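Local coordinates for Beta/alpha-amylase (Paenibacillus polymyxa, PDB 3VOC), which carries out, as the glycoside hydrolase family 14 domain of a larger precursor, the beta-amylase reaction that removes successive maltose units from the non-reducing ends of starch-like chains, at residues A[57-60]-A[61-65]; A[127-130]-A[131-135]; A[236-240]-A[241-245]; A[330-333]-A[334-337]; A[401-404]-A[405-408]. All coordinates share one frame; numbering follows the deposited sequence.

Contact 1: residues A[57-60]-A[61-65]; sequences WSYY and KTYAN
Y59 and Y63, one turn apart on helix 58-69, lie side by side and point the same way. In each residue CG stands opposite the backbone N (chi1 168° in Y59, -167° in Y63), which sets the rings alongside one another. The Y59 hydroxyl reaches the edge of the Y63 ring near its plane, with Y59 OH 3.9 Å from Y63 CD1. Packing is tightest where Y59 CD2 sits 3.7 Å above the plane of the Y60 ring, over its centre. Y60 and Y63 rest on T40 of barrel strand 37-43. The hydroxyl of Y60, a buried residue, is bonded to W43 N, that of Y59 to I17 N.

S58 and T62 form the looser, solvent side. There S58 O accepts from T62 N at 3.0 Å and from T62 OG1 at 3.1 Å, the two donors coming from opposite faces of the carbonyl plane. With a valine here the hydroxyl is gone, and S58 O would probably lose its second grip. The extended K61 chain skirts W57 O and ties to helix 127-144 through N143. The chemistry implies a two-sided helix: Y60 and Y63 face the barrel, Y59 closes on the loop at K16 and I17, and hydroxyls mark the outer side.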
loop_
_atom_site.group_PDB
_atom_site.type_symbol
_atom_site.label_atom_id
_atom_site.label_comp_id
_atom_site.label_asym_id
_atom_site.label_seq_id
_atom_site.Cartn_x
_atom_site.Cartn_y
_atom_site.Cartn_z
ATOM N N TRP A 57 -5.425 -22.505 -3.900
ATOM C CA TRP A 57 -5.143 -22.001 -2.560
ATOM C C TRP A 57 -4.265 -22.946 -1.747
ATOM O O TRP A 57 -3.988 -22.660 -0.578
ATOM C CB TRP A 57 -6.454 -21.740 -1.796
ATOM C CG TRP A 57 -7.305 -20.655 -2.398
ATOM C CD1 TRP A 57 -8.453 -20.821 -3.122
ATOM C CD2 TRP A 57 -7.083 -19.240 -2.324
ATOM N NE1 TRP A 57 -8.965 -19.600 -3.490
ATOM C CE2 TRP A 57 -8.143 -18.613 -3.012
ATOM C CE3 TRP A 57 -6.106 -18.440 -1.718
ATOM C CZ2 TRP A 57 -8.244 -17.222 -3.130
ATOM C CZ3 TRP A 57 -6.203 -17.064 -1.833
ATOM C CH2 TRP A 57 -7.261 -16.467 -2.536
ATOM N N SER A 58 -3.817 -24.060 -2.346
ATOM C CA SER A 58 -3.201 -25.146 -1.549
ATOM C C SER A 58 -1.928 -24.707 -0.812
ATOM O O SER A 58 -1.742 -25.021 0.356
ATOM C CB SER A 58 -2.934 -26.408 -2.390
ATOM O OG SER A 58 -2.063 -26.133 -3.475
ATOM N N TYR A 59 -1.068 -23.958 -1.484
ATOM C CA TYR A 59 0.129 -23.432 -0.817
ATOM C C TYR A 59 -0.208 -22.560 0.410
ATOM O O TYR A 59 0.447 -22.656 1.454
ATOM C CB TYR A 59 1.007 -22.678 -1.810
ATOM C CG TYR A 59 2.114 -21.863 -1.169
ATOM C CD1 TYR A 59 3.300 -22.466 -0.759
ATOM C CD2 TYR A 59 1.982 -20.477 -1.003
ATOM C CE1 TYR A 59 4.329 -21.716 -0.175
ATOM C CE2 TYR A 59 3.011 -19.716 -0.441
ATOM C CZ TYR A 59 4.180 -20.343 -0.029
ATOM O OH TYR A 59 5.196 -19.599 0.536
ATOM N N TYR A 60 -1.217 -21.707 0.294
ATOM C CA TYR A 60 -1.568 -20.850 1.419
ATOM C C TYR A 60 -2.313 -21.571 2.530
ATOM O O TYR A 60 -2.240 -21.168 3.681
ATOM C CB TYR A 60 -2.295 -19.582 0.963
ATOM C CG TYR A 60 -1.335 -18.625 0.319
ATOM C CD1 TYR A 60 -0.364 -17.975 1.088
ATOM C CD2 TYR A 60 -1.361 -18.388 -1.075
ATOM C CE1 TYR A 60 0.545 -17.101 0.501
ATOM C CE2 TYR A 60 -0.447 -17.489 -1.678
ATOM C CZ TYR A 60 0.499 -16.859 -0.877
ATOM O OH TYR A 60 1.416 -15.982 -1.413
ATOM N N LYS A 61 -3.008 -22.651 2.194
ATOM C CA LYS A 61 -3.595 -23.499 3.233
ATOM C C LYS A 61 -2.459 -24.174 4.013
ATOM O O LYS A 61 -2.478 -24.211 5.241
ATOM C CB LYS A 61 -4.571 -24.515 2.634
ATOM C CG LYS A 61 -5.958 -23.935 2.357
ATOM C CD LYS A 61 -6.777 -24.832 1.444
ATOM C CE LYS A 61 -8.221 -24.294 1.283
ATOM N NZ LYS A 61 -8.883 -24.824 0.022
ATOM N N THR A 62 -1.439 -24.652 3.303
ATOM C CA THR A 62 -0.249 -25.205 3.968
ATOM C C THR A 62 0.438 -24.167 4.864
ATOM O O THR A 62 0.818 -24.461 6.008
ATOM C CB THR A 62 0.757 -25.752 2.940
ATOM O OG1 THR A 62 0.103 -26.725 2.113
ATOM C CG2 THR A 62 1.948 -26.405 3.640
ATOM N N TYR A 63 0.637 -22.974 4.309
ATOM C CA TYR A 63 1.234 -21.865 5.036
ATOM C C TYR A 63 0.419 -21.576 6.294
ATOM O O TYR A 63 0.966 -21.551 7.404
ATOM C CB TYR A 63 1.260 -20.654 4.110
ATOM C CG TYR A 63 2.094 -19.479 4.543
ATOM C CD1 TYR A 63 3.077 -18.967 3.695
ATOM C CD2 TYR A 63 1.885 -18.842 5.779
ATOM C CE1 TYR A 63 3.837 -17.852 4.062
ATOM C CE2 TYR A 63 2.655 -17.724 6.160
ATOM C CZ TYR A 63 3.619 -17.233 5.288
ATOM O OH TYR A 63 4.373 -16.115 5.624
ATOM N N ALA A 64 -0.891 -21.392 6.124
ATOM C CA ALA A 64 -1.765 -21.100 7.250
ATOM C C ALA A 64 -1.756 -22.222 8.286
ATOM O O ALA A 64 -1.758 -21.953 9.495
ATOM C CB ALA A 64 -3.203 -20.785 6.786
ATOM N N ASN A 65 -1.743 -23.470 7.813
ATOM C CA ASN A 65 -1.626 -24.634 8.710
ATOM C C ASN A 65 -0.370 -24.591 9.579
ATOM O O ASN A 65 -0.434 -24.879 10.767
ATOM C CB ASN A 65 -1.627 -25.940 7.915
ATOM C CG ASN A 65 -3.003 -26.318 7.414
ATOM O OD1 ASN A 65 -4.000 -25.723 7.809
ATOM N ND2 ASN A 65 -3.062 -27.310 6.513
#

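Contact 2: residues A[127-130]-A[131-135]; sequences SGTG and KQYDE. With CA (calcium ion), chain B.
With OG1 beside the backbone N (chi1 -62°), T129 CG2 falls anti to that N, while Y133, with chi1 -72°, carries its ring beside its own N; together these turns bring the methyl over one face of the ring. This is a CH-pi contact: T129 CG2 lies 4.0 Å from the centroid of the Y133 ring, 24° off the normal and displaced toward the rim, and 3.7 Å from Y133 CE1. T129 OG1 turns elsewhere, to S123 O. All this belongs to helix 127-144, which follows barrel strand 73-79 and precedes strand 153-156 in a beta-alpha-beta unit of the TIM barrel; the T129 and Y133 side chains also meet H256 and I260 of helix 240-268.

On another flank, Q132 bends at chi2 and E135 stays extended, so that carboxamide and carboxylate converge on the calcium ion. Q132 OE1 binds it at 2.3 Å and E135 OE1 at 2.2 Å, three residues apart; E48, D52 and N53 complete the protein ligands. Water 2, 2.3 Å from the calcium, donates to Q132 O at 2.8 Å, linking the metal shell to the helix backbone. D134 turns elsewhere, to a salt bridge with K266 and a hydrogen bond with N267.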
loop_
_atom_site.group_PDB
_atom_site.type_symbol
_atom_site.label_atom_id
_atom_site.label_comp_id
_atom_site.label_asym_id
_atom_site.label_seq_id
_atom_site.Cartn_x
_atom_site.Cartn_y
_atom_site.Cartn_z
ATOM N N SER A 127 -12.772 -0.995 -15.749
ATOM C CA SER A 127 -14.096 -1.472 -15.346
ATOM C C SER A 127 -14.038 -2.827 -14.640
ATOM O O SER A 127 -14.871 -3.121 -13.775
ATOM C CB SER A 127 -15.039 -1.547 -16.564
ATOM O OG SER A 127 -14.497 -2.375 -17.601
ATOM N N GLY A 128 -13.056 -3.646 -14.992
ATOM C CA GLY A 128 -12.972 -5.001 -14.455
ATOM C C GLY A 128 -12.210 -5.196 -13.152
ATOM O O GLY A 128 -12.234 -6.293 -12.584
ATOM N N THR A 129 -11.527 -4.152 -12.670
ATOM C CA THR A 129 -10.708 -4.279 -11.457
ATOM C C THR A 129 -11.557 -4.664 -10.234
ATOM O O THR A 129 -11.260 -5.649 -9.558
ATOM C CB THR A 129 -9.892 -3.000 -11.180
ATOM O OG1 THR A 129 -8.991 -2.767 -12.273
ATOM C CG2 THR A 129 -9.071 -3.149 -9.867
ATOM N N GLY A 130 -12.606 -3.885 -9.965
ATOM C CA GLY A 130 -13.508 -4.145 -8.821
ATOM C C GLY A 130 -14.099 -5.543 -8.864
ATOM O O GLY A 130 -14.133 -6.249 -7.847
ATOM N N LYS A 131 -14.536 -5.951 -10.049
ATOM C CA LYS A 131 -15.151 -7.265 -10.248
ATOM C C LYS A 131 -14.137 -8.355 -9.941
ATOM O O LYS A 131 -14.437 -9.285 -9.206
ATOM C CB LYS A 131 -15.675 -7.420 -11.690
ATOM C CG LYS A 131 -16.391 -8.749 -11.935
ATOM C CD LYS A 131 -16.936 -8.871 -13.359
ATOM C CE LYS A 131 -17.708 -10.179 -13.510
ATOM N NZ LYS A 131 -17.893 -10.532 -14.944
ATOM N N GLN A 132 -12.941 -8.246 -10.522
ATOM C CA GLN A 132 -11.878 -9.224 -10.249
ATOM C C GLN A 132 -11.542 -9.351 -8.756
ATOM O O GLN A 132 -11.395 -10.462 -8.255
ATOM C CB GLN A 132 -10.618 -8.938 -11.072
ATOM C CG GLN A 132 -10.762 -9.253 -12.573
ATOM C CD GLN A 132 -11.086 -10.717 -12.870
ATOM O OE1 GLN A 132 -10.643 -11.632 -12.167
ATOM N NE2 GLN A 132 -11.851 -10.939 -13.934
ATOM N N TYR A 133 -11.443 -8.230 -8.038
ATOM C CA TYR A 133 -11.100 -8.301 -6.613
ATOM C C TYR A 133 -12.252 -8.912 -5.822
ATOM O O TYR A 133 -12.038 -9.666 -4.886
ATOM C CB TYR A 133 -10.768 -6.920 -6.038
ATOM C CG TYR A 133 -9.433 -6.289 -6.477
ATOM C CD1 TYR A 133 -8.813 -6.627 -7.688
ATOM C CD2 TYR A 133 -8.835 -5.306 -5.696
ATOM C CE1 TYR A 133 -7.609 -6.016 -8.073
ATOM C CE2 TYR A 133 -7.634 -4.691 -6.077
ATOM C CZ TYR A 133 -7.042 -5.043 -7.273
ATOM O OH TYR A 133 -5.877 -4.420 -7.654
ATOM N N ASP A 134 -13.475 -8.559 -6.207
ATOM C CA ASP A 134 -14.685 -9.130 -5.587
ATOM C C ASP A 134 -14.677 -10.664 -5.704
ATOM O O ASP A 134 -14.903 -11.363 -4.709
ATOM C CB ASP A 134 -15.937 -8.500 -6.232
ATOM C CG ASP A 134 -17.243 -8.868 -5.520
ATOM O OD1 ASP A 134 -17.233 -9.264 -4.340
ATOM O OD2 ASP A 134 -18.297 -8.729 -6.164
ATOM N N GLU A 135 -14.401 -11.192 -6.901
ATOM C CA GLU A 135 -14.300 -12.649 -7.086
ATOM C C GLU A 135 -13.188 -13.268 -6.239
ATOM O O GLU A 135 -13.354 -14.358 -5.690
ATOM C CB GLU A 135 -14.028 -13.009 -8.550
ATOM C CG GLU A 135 -15.118 -12.568 -9.533
ATOM C CD GLU A 135 -14.668 -12.706 -10.978
ATOM O OE1 GLU A 135 -13.454 -12.552 -11.265
ATOM O OE2 GLU A 135 -15.534 -12.960 -11.838
HETATM CA CA CA B . -11.500 -13.657 -11.403
HETATM O O HOH W 1 -15.575 -4.036 -11.533
HETATM O O HOH W 2 -10.779 -12.960 -9.288
#

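Contact 3: residues A[236-240]-A[241-245]; sequences GYNSA and YGKDF
S239 caps helix 240-268: its OG accepts from G242 N at 2.8 Å, with an N-H...O angle of 158°, as an N-cap. The cap depends on a chi1 of 68°, which puts OG between the backbone N and the carbonyl carbon and within bonding distance of G242 N. The same hydroxyl donates to G236 O at 2.6 Å, and S239 N bonds that carbonyl too, so G236 O is gripped twice and the type I turn 236-239 is fastened to the helix start. G242, a glycine, comes close to this oxygen, its CA 3.1 Å from G236 O in a CA-H...O contact.

Y241 swings its CG opposite the backbone N, which leaves S239 OG at the edge of its ring. Its own OH bonds N223 O, and the ring meets W212 edge-to-face. D244 makes a salt bridge to K201 and hydrogen bonds to Y202 OH and W212 NE1.

K243 runs back across the turn: its CG passes 3.5 Å from S239 O, and the chain stays extended until chi4, which bends to 51°. Its NZ sits obliquely to the Y237 ring; Y237 O at 3.6 Å and N238 OD1 at 3.9 Å are near approaches, not bonds.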
loop_
_atom_site.group_PDB
_atom_site.type_symbol
_atom_site.label_atom_id
_atom_site.label_comp_id
_atom_site.label_asym_id
_atom_site.label_seq_id
_atom_site.Cartn_x
_atom_site.Cartn_y
_atom_site.Cartn_z
ATOM N N GLY A 236 2.038 25.709 -11.527
ATOM C CA GLY A 236 1.131 24.574 -11.676
ATOM C C GLY A 236 0.394 24.210 -10.404
ATOM O O GLY A 236 -0.836 24.257 -10.368
ATOM N N TYR A 237 1.133 23.855 -9.356
ATOM C CA TYR A 237 0.531 23.419 -8.089
ATOM C C TYR A 237 -0.487 24.399 -7.500
ATOM O O TYR A 237 -1.543 23.989 -7.006
ATOM C CB TYR A 237 1.603 23.129 -7.033
ATOM C CG TYR A 237 0.974 22.803 -5.698
ATOM C CD1 TYR A 237 0.534 21.511 -5.425
ATOM C CD2 TYR A 237 0.756 23.802 -4.731
ATOM C CE1 TYR A 237 -0.081 21.196 -4.214
ATOM C CE2 TYR A 237 0.145 23.500 -3.517
ATOM C CZ TYR A 237 -0.268 22.186 -3.272
ATOM O OH TYR A 237 -0.873 21.847 -2.090
ATOM N N ASN A 238 -0.135 25.684 -7.523
ATOM C CA ASN A 238 -0.962 26.752 -6.975
ATOM C C ASN A 238 -2.120 27.175 -7.867
ATOM O O ASN A 238 -3.013 27.907 -7.415
ATOM C CB ASN A 238 -0.098 27.981 -6.678
ATOM C CG ASN A 238 0.531 27.929 -5.316
ATOM O OD1 ASN A 238 0.012 27.276 -4.401
ATOM N ND2 ASN A 238 1.647 28.632 -5.155
ATOM N N SER A 239 -2.102 26.745 -9.128
ATOM C CA SER A 239 -3.138 27.144 -10.082
ATOM C C SER A 239 -4.436 26.374 -9.847
ATOM O O SER A 239 -4.430 25.273 -9.288
ATOM C CB SER A 239 -2.670 26.937 -11.529
ATOM O OG SER A 239 -2.542 25.556 -11.835
ATOM N N ALA A 240 -5.541 26.960 -10.289
ATOM C CA ALA A 240 -6.820 26.264 -10.279
ATOM C C ALA A 240 -6.669 24.939 -11.036
ATOM O O ALA A 240 -7.115 23.896 -10.558
ATOM C CB ALA A 240 -7.923 27.135 -10.879
ATOM N N TYR A 241 -5.994 24.977 -12.185
ATOM C CA TYR A 241 -5.801 23.760 -12.981
ATOM C C TYR A 241 -5.051 22.690 -12.181
ATOM O O TYR A 241 -5.459 21.527 -12.136
ATOM C CB TYR A 241 -5.037 24.062 -14.278
ATOM C CG TYR A 241 -4.328 22.833 -14.824
ATOM C CD1 TYR A 241 -5.037 21.837 -15.510
ATOM C CD2 TYR A 241 -2.951 22.666 -14.650
ATOM C CE1 TYR A 241 -4.383 20.683 -15.994
ATOM C CE2 TYR A 241 -2.291 21.518 -15.127
ATOM C CZ TYR A 241 -3.011 20.537 -15.788
ATOM O OH TYR A 241 -2.338 19.425 -16.262
ATOM N N GLY A 242 -3.943 23.091 -11.568
ATOM C CA GLY A 242 -3.095 22.158 -10.821
ATOM C C GLY A 242 -3.810 21.528 -9.640
ATOM O O GLY A 242 -3.645 20.327 -9.371
ATOM N N LYS A 243 -4.618 22.329 -8.944
ATOM C CA LYS A 243 -5.429 21.821 -7.847
ATOM C C LYS A 243 -6.496 20.860 -8.342
ATOM O O LYS A 243 -6.725 19.839 -7.720
ATOM C CB LYS A 243 -6.073 22.955 -7.032
ATOM C CG LYS A 243 -5.081 23.750 -6.178
ATOM C CD LYS A 243 -5.734 25.006 -5.577
ATOM C CE LYS A 243 -4.996 25.471 -4.313
ATOM N NZ LYS A 243 -3.516 25.600 -4.517
ATOM N N ASP A 244 -7.156 21.197 -9.448
ATOM C CA ASP A 244 -8.106 20.276 -10.062
ATOM C C ASP A 244 -7.441 18.962 -10.477
ATOM O O ASP A 244 -8.009 17.888 -10.273
ATOM C CB ASP A 244 -8.810 20.915 -11.273
ATOM C CG ASP A 244 -10.126 21.570 -10.903
ATOM O OD1 ASP A 244 -10.841 21.041 -10.025
ATOM O OD2 ASP A 244 -10.475 22.606 -11.505
ATOM N N PHE A 245 -6.256 19.042 -11.086
ATOM C CA PHE A 245 -5.568 17.821 -11.493
ATOM C C PHE A 245 -5.216 16.947 -10.273
ATOM O O PHE A 245 -5.503 15.745 -10.261
ATOM C CB PHE A 245 -4.296 18.083 -12.320
ATOM C CG PHE A 245 -3.456 16.845 -12.490
ATOM C CD1 PHE A 245 -3.907 15.800 -13.298
ATOM C CD2 PHE A 245 -2.259 16.694 -11.797
ATOM C CE1 PHE A 245 -3.178 14.631 -13.432
ATOM C CE2 PHE A 245 -1.515 15.524 -11.931
ATOM C CZ PHE A 245 -1.986 14.485 -12.762
#

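Contact 4: residues A[330-333]-A[334-337]; sequences GTAP and NYSL
Y335 folds its ring back under A332 in a tight hairpin-like loop between barrel strand 318-321 and helix 338-352; the loop's two limbs, 330-333 and 334-337, run 168° apart end to end. The reversal uses a cis peptide before P333, with backbone angles close to those of a type VIa turn at A332-P333, and an alpha-turn bond from Y335 N to T331 O of 2.9 Å. Further down, G330 N reaches S336 O at 2.8 Å. In both bonds the donor lies above the carbonyl plane.

From Y335 CB, which leads away from the other limb, a chi1 of -69° sets CG beside the backbone N and swings the ring back. CD1 then comes 3.6 Å from G330 O, while CD2 on the other flank comes 3.4 Å from P333 O. Further out, CE1 nears A332 N and CB, and CE2 comes 3.8 Å from A332 CB. A332 CA stands 3.9 Å from the Y335 ring centroid and 16° off its normal, a CH-pi contact. At the tip, CZ and OH meet the methyl, with Y335 OH 3.3 Å from A332 CB. With an alanine here the ring is removed, and A332 is likely to lose the face it rests on, leaving the turn less fixed.

T331 O also accepts from two waters, which pass the link on to S336 N and N334 N. S336 OG bonds ND1 of H284, a substrate-binding residue by similarity, which places the loop beside the probable substrate site. At the open end of the loop, L337 CD2 packs 3.6 Å from G330 CA.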
loop_
_atom_site.group_PDB
_atom_site.type_symbol
_atom_site.label_atom_id
_atom_site.label_comp_id
_atom_site.label_asym_id
_atom_site.label_seq_id
_atom_site.Cartn_x
_atom_site.Cartn_y
_atom_site.Cartn_z
ATOM N N GLY A 330 15.938 15.871 6.419
ATOM C CA GLY A 330 15.556 17.153 5.813
ATOM C C GLY A 330 16.657 17.835 5.008
ATOM O O GLY A 330 16.416 18.847 4.369
ATOM N N THR A 331 17.855 17.262 5.029
ATOM C CA THR A 331 19.002 17.799 4.295
ATOM C C THR A 331 18.889 17.495 2.797
ATOM O O THR A 331 18.357 16.441 2.392
ATOM C CB THR A 331 20.321 17.173 4.803
ATOM O OG1 THR A 331 20.261 15.753 4.609
ATOM C CG2 THR A 331 20.536 17.468 6.299
ATOM N N ALA A 332 19.394 18.416 1.976
ATOM C CA ALA A 332 19.573 18.174 0.547
ATOM C C ALA A 332 20.606 17.059 0.381
ATOM O O ALA A 332 21.503 16.943 1.202
ATOM C CB ALA A 332 20.066 19.445 -0.145
ATOM N N PRO A 333 20.488 16.243 -0.681
ATOM C CA PRO A 333 19.471 16.327 -1.723
ATOM C C PRO A 333 18.221 15.450 -1.500
ATOM O O PRO A 333 17.337 15.457 -2.345
ATOM C CB PRO A 333 20.225 15.842 -2.960
ATOM C CG PRO A 333 21.142 14.770 -2.422
ATOM C CD PRO A 333 21.485 15.191 -0.978
ATOM N N ASN A 334 18.154 14.697 -0.401
ATOM C CA ASN A 334 17.046 13.740 -0.203
ATOM C C ASN A 334 15.760 14.382 0.295
ATOM O O ASN A 334 14.642 13.882 0.021
ATOM C CB ASN A 334 17.473 12.612 0.743
ATOM C CG ASN A 334 18.630 11.803 0.184
ATOM O OD1 ASN A 334 18.867 11.795 -1.028
ATOM N ND2 ASN A 334 19.351 11.117 1.055
ATOM N N TYR A 335 15.936 15.486 1.027
ATOM C CA TYR A 335 14.853 16.240 1.631
ATOM C C TYR A 335 13.857 15.302 2.304
ATOM O O TYR A 335 12.656 15.341 2.031
ATOM C CB TYR A 335 14.186 17.139 0.588
ATOM C CG TYR A 335 15.074 18.270 0.120
ATOM C CD1 TYR A 335 15.312 19.383 0.939
ATOM C CD2 TYR A 335 15.696 18.221 -1.128
ATOM C CE1 TYR A 335 16.138 20.428 0.518
ATOM C CE2 TYR A 335 16.519 19.267 -1.567
ATOM C CZ TYR A 335 16.725 20.365 -0.743
ATOM O OH TYR A 335 17.541 21.391 -1.160
ATOM N N SER A 336 14.385 14.464 3.193
ATOM C CA SER A 336 13.638 13.332 3.743
ATOM C C SER A 336 13.259 13.580 5.201
ATOM O O SER A 336 14.127 13.742 6.051
ATOM C CB SER A 336 14.480 12.054 3.627
ATOM O OG SER A 336 13.845 10.973 4.279
ATOM N N LEU A 337 11.960 13.577 5.487
ATOM C CA LEU A 337 11.472 13.824 6.839
ATOM C C LEU A 337 10.449 12.756 7.268
ATOM O O LEU A 337 9.306 13.084 7.570
ATOM C CB LEU A 337 10.868 15.235 6.932
ATOM C CG LEU A 337 11.840 16.405 6.746
ATOM C CD1 LEU A 337 11.075 17.708 6.477
ATOM C CD2 LEU A 337 12.778 16.541 7.967
HETATM O O HOH W 3 17.184 14.360 3.759
HETATM O O HOH W 4 19.919 14.270 1.917
#

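Contact 5: residues A[401-404]-A[405-408]; sequences GELS and GFKQ
L403 and F406 meet at their outer branches: L403 CD1 comes to the edge of the F406 ring, near its plane, 4.4 Å from F406 CD2. The distance marks a light contact, and the two side chains go on to different neighbours. F406 has its CG opposite the backbone N (chi1 -178°), and its ring leads away from the preceding turn and goes into the barrel wall. There it touches F384 and L386 of strand 383-386 and A8 and V10 of strand 7-11, while L403 leans on N33 and V393 in loops.

On the outer flank the pairing is S404 with Q408. S404 O accepts from Q408 N at 2.8 Å, the donor lying in the carbonyl plane, and Q408 CG closes on the same oxygen at 3.2 Å. Beyond CG the Q408 chain bends, bringing its NE2 to 3.6 Å from S404 OG, a proximity and not a hydrogen bond. K407 instead extends from the helix, its backbone N bonded to L403 O at 2.9 Å.

At the N-terminal end of the stretch, E402 O accepts from F406 N at 3.0 Å. Water 5 bridges the step before, donating to G401 O and accepting from G405 N at 2.9 Å, in place of a direct bond between them. The E402 carboxylate turns aside to G366 N. The F406 side chain lies about 7 Å from that of N360, a substrate-binding residue by similarity. Helix 403-411 follows the eighth strand and packs where that strand meets the first, its expected place in a TIM barrel.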
loop_
_atom_site.group_PDB
_atom_site.type_symbol
_atom_site.label_atom_id
_atom_site.label_comp_id
_atom_site.label_asym_id
_atom_site.label_seq_id
_atom_site.Cartn_x
_atom_site.Cartn_y
_atom_site.Cartn_z
ATOM N N GLY A 401 20.653 -11.135 16.369
ATOM C CA GLY A 401 20.945 -10.204 17.447
ATOM C C GLY A 401 19.856 -9.169 17.703
ATOM O O GLY A 401 19.891 -8.501 18.731
ATOM N N GLU A 402 18.882 -9.051 16.799
ATOM C CA GLU A 402 17.846 -8.019 16.920
ATOM C C GLU A 402 16.571 -8.478 17.631
ATOM O O GLU A 402 15.734 -7.648 18.013
ATOM C CB GLU A 402 17.491 -7.434 15.538
ATOM C CG GLU A 402 18.663 -6.766 14.801
ATOM C CD GLU A 402 19.398 -5.710 15.650
ATOM O OE1 GLU A 402 18.759 -5.002 16.464
ATOM O OE2 GLU A 402 20.632 -5.595 15.506
ATOM N N LEU A 403 16.396 -9.788 17.788
ATOM C CA LEU A 403 15.163 -10.281 18.387
ATOM C C LEU A 403 14.970 -9.738 19.794
ATOM O O LEU A 403 13.857 -9.401 20.185
ATOM C CB LEU A 403 15.093 -11.815 18.383
ATOM C CG LEU A 403 13.774 -12.455 18.844
ATOM C CD1 LEU A 403 12.532 -11.763 18.281
ATOM C CD2 LEU A 403 13.774 -13.924 18.430
ATOM N N SER A 404 16.061 -9.679 20.555
ATOM C CA SER A 404 16.002 -9.216 21.934
ATOM C C SER A 404 15.447 -7.781 22.030
ATOM O O SER A 404 14.503 -7.530 22.788
ATOM C CB SER A 404 17.387 -9.333 22.594
ATOM O OG SER A 404 17.298 -8.892 23.933
ATOM N N GLY A 405 16.019 -6.854 21.259
ATOM C CA GLY A 405 15.504 -5.468 21.178
ATOM C C GLY A 405 14.060 -5.376 20.680
ATOM O O GLY A 405 13.259 -4.598 21.217
ATOM N N PHE A 406 13.719 -6.153 19.654
ATOM C CA PHE A 406 12.340 -6.161 19.173
ATOM C C PHE A 406 11.417 -6.574 20.326
ATOM O O PHE A 406 10.402 -5.934 20.581
ATOM C CB PHE A 406 12.155 -7.086 17.952
ATOM C CG PHE A 406 10.742 -7.089 17.399
ATOM C CD1 PHE A 406 10.151 -5.902 16.947
ATOM C CD2 PHE A 406 10.005 -8.274 17.331
ATOM C CE1 PHE A 406 8.836 -5.890 16.429
ATOM C CE2 PHE A 406 8.680 -8.283 16.809
ATOM C CZ PHE A 406 8.100 -7.083 16.362
ATOM N N LYS A 407 11.803 -7.620 21.049
ATOM C CA LYS A 407 11.019 -8.064 22.193
ATOM C C LYS A 407 10.940 -7.011 23.305
ATOM O O LYS A 407 9.868 -6.755 23.847
ATOM C CB LYS A 407 11.564 -9.381 22.740
ATOM C CG LYS A 407 10.575 -10.115 23.635
ATOM C CD LYS A 407 11.212 -11.307 24.323
ATOM C CE LYS A 407 10.314 -11.800 25.420
ATOM N NZ LYS A 407 10.951 -12.978 26.010
ATOM N N GLN A 408 12.067 -6.401 23.644
ATOM C CA GLN A 408 12.110 -5.439 24.758
ATOM C C GLN A 408 11.348 -4.157 24.470
ATOM O O GLN A 408 10.696 -3.610 25.350
ATOM C CB GLN A 408 13.557 -5.105 25.131
ATOM C CG GLN A 408 14.293 -6.309 25.698
ATOM C CD GLN A 408 15.329 -5.952 26.736
ATOM O OE1 GLN A 408 15.061 -5.182 27.667
ATOM N NE2 GLN A 408 16.519 -6.527 26.599
HETATM O O HOH W 5 18.685 -6.784 20.209
#

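In the fold
All five contacts belong to the one TIM-barrel domain, yet none shares a helix with another. Contacts 1, 2 and 5 lie on or at the start of a single helix and, like contact 3 at another helix start, are partly buried; contact 4 is a surface loop without regular structure. Contacts 1 and 2 are nearest to one another, about 6 Å between nearest atoms. Their chemistry differs: tyrosine hydroxyls on backbone in the first, a metal in the second. Contacts 2 and 3 stand at helices that also touch, since T129 and Y133 pack on helix 240-268. Contact 3 is a serine N-cap on a turn, contact 4 combines backbone bonds, waters and a tyrosine face, and contact 5 has an apolar wedge.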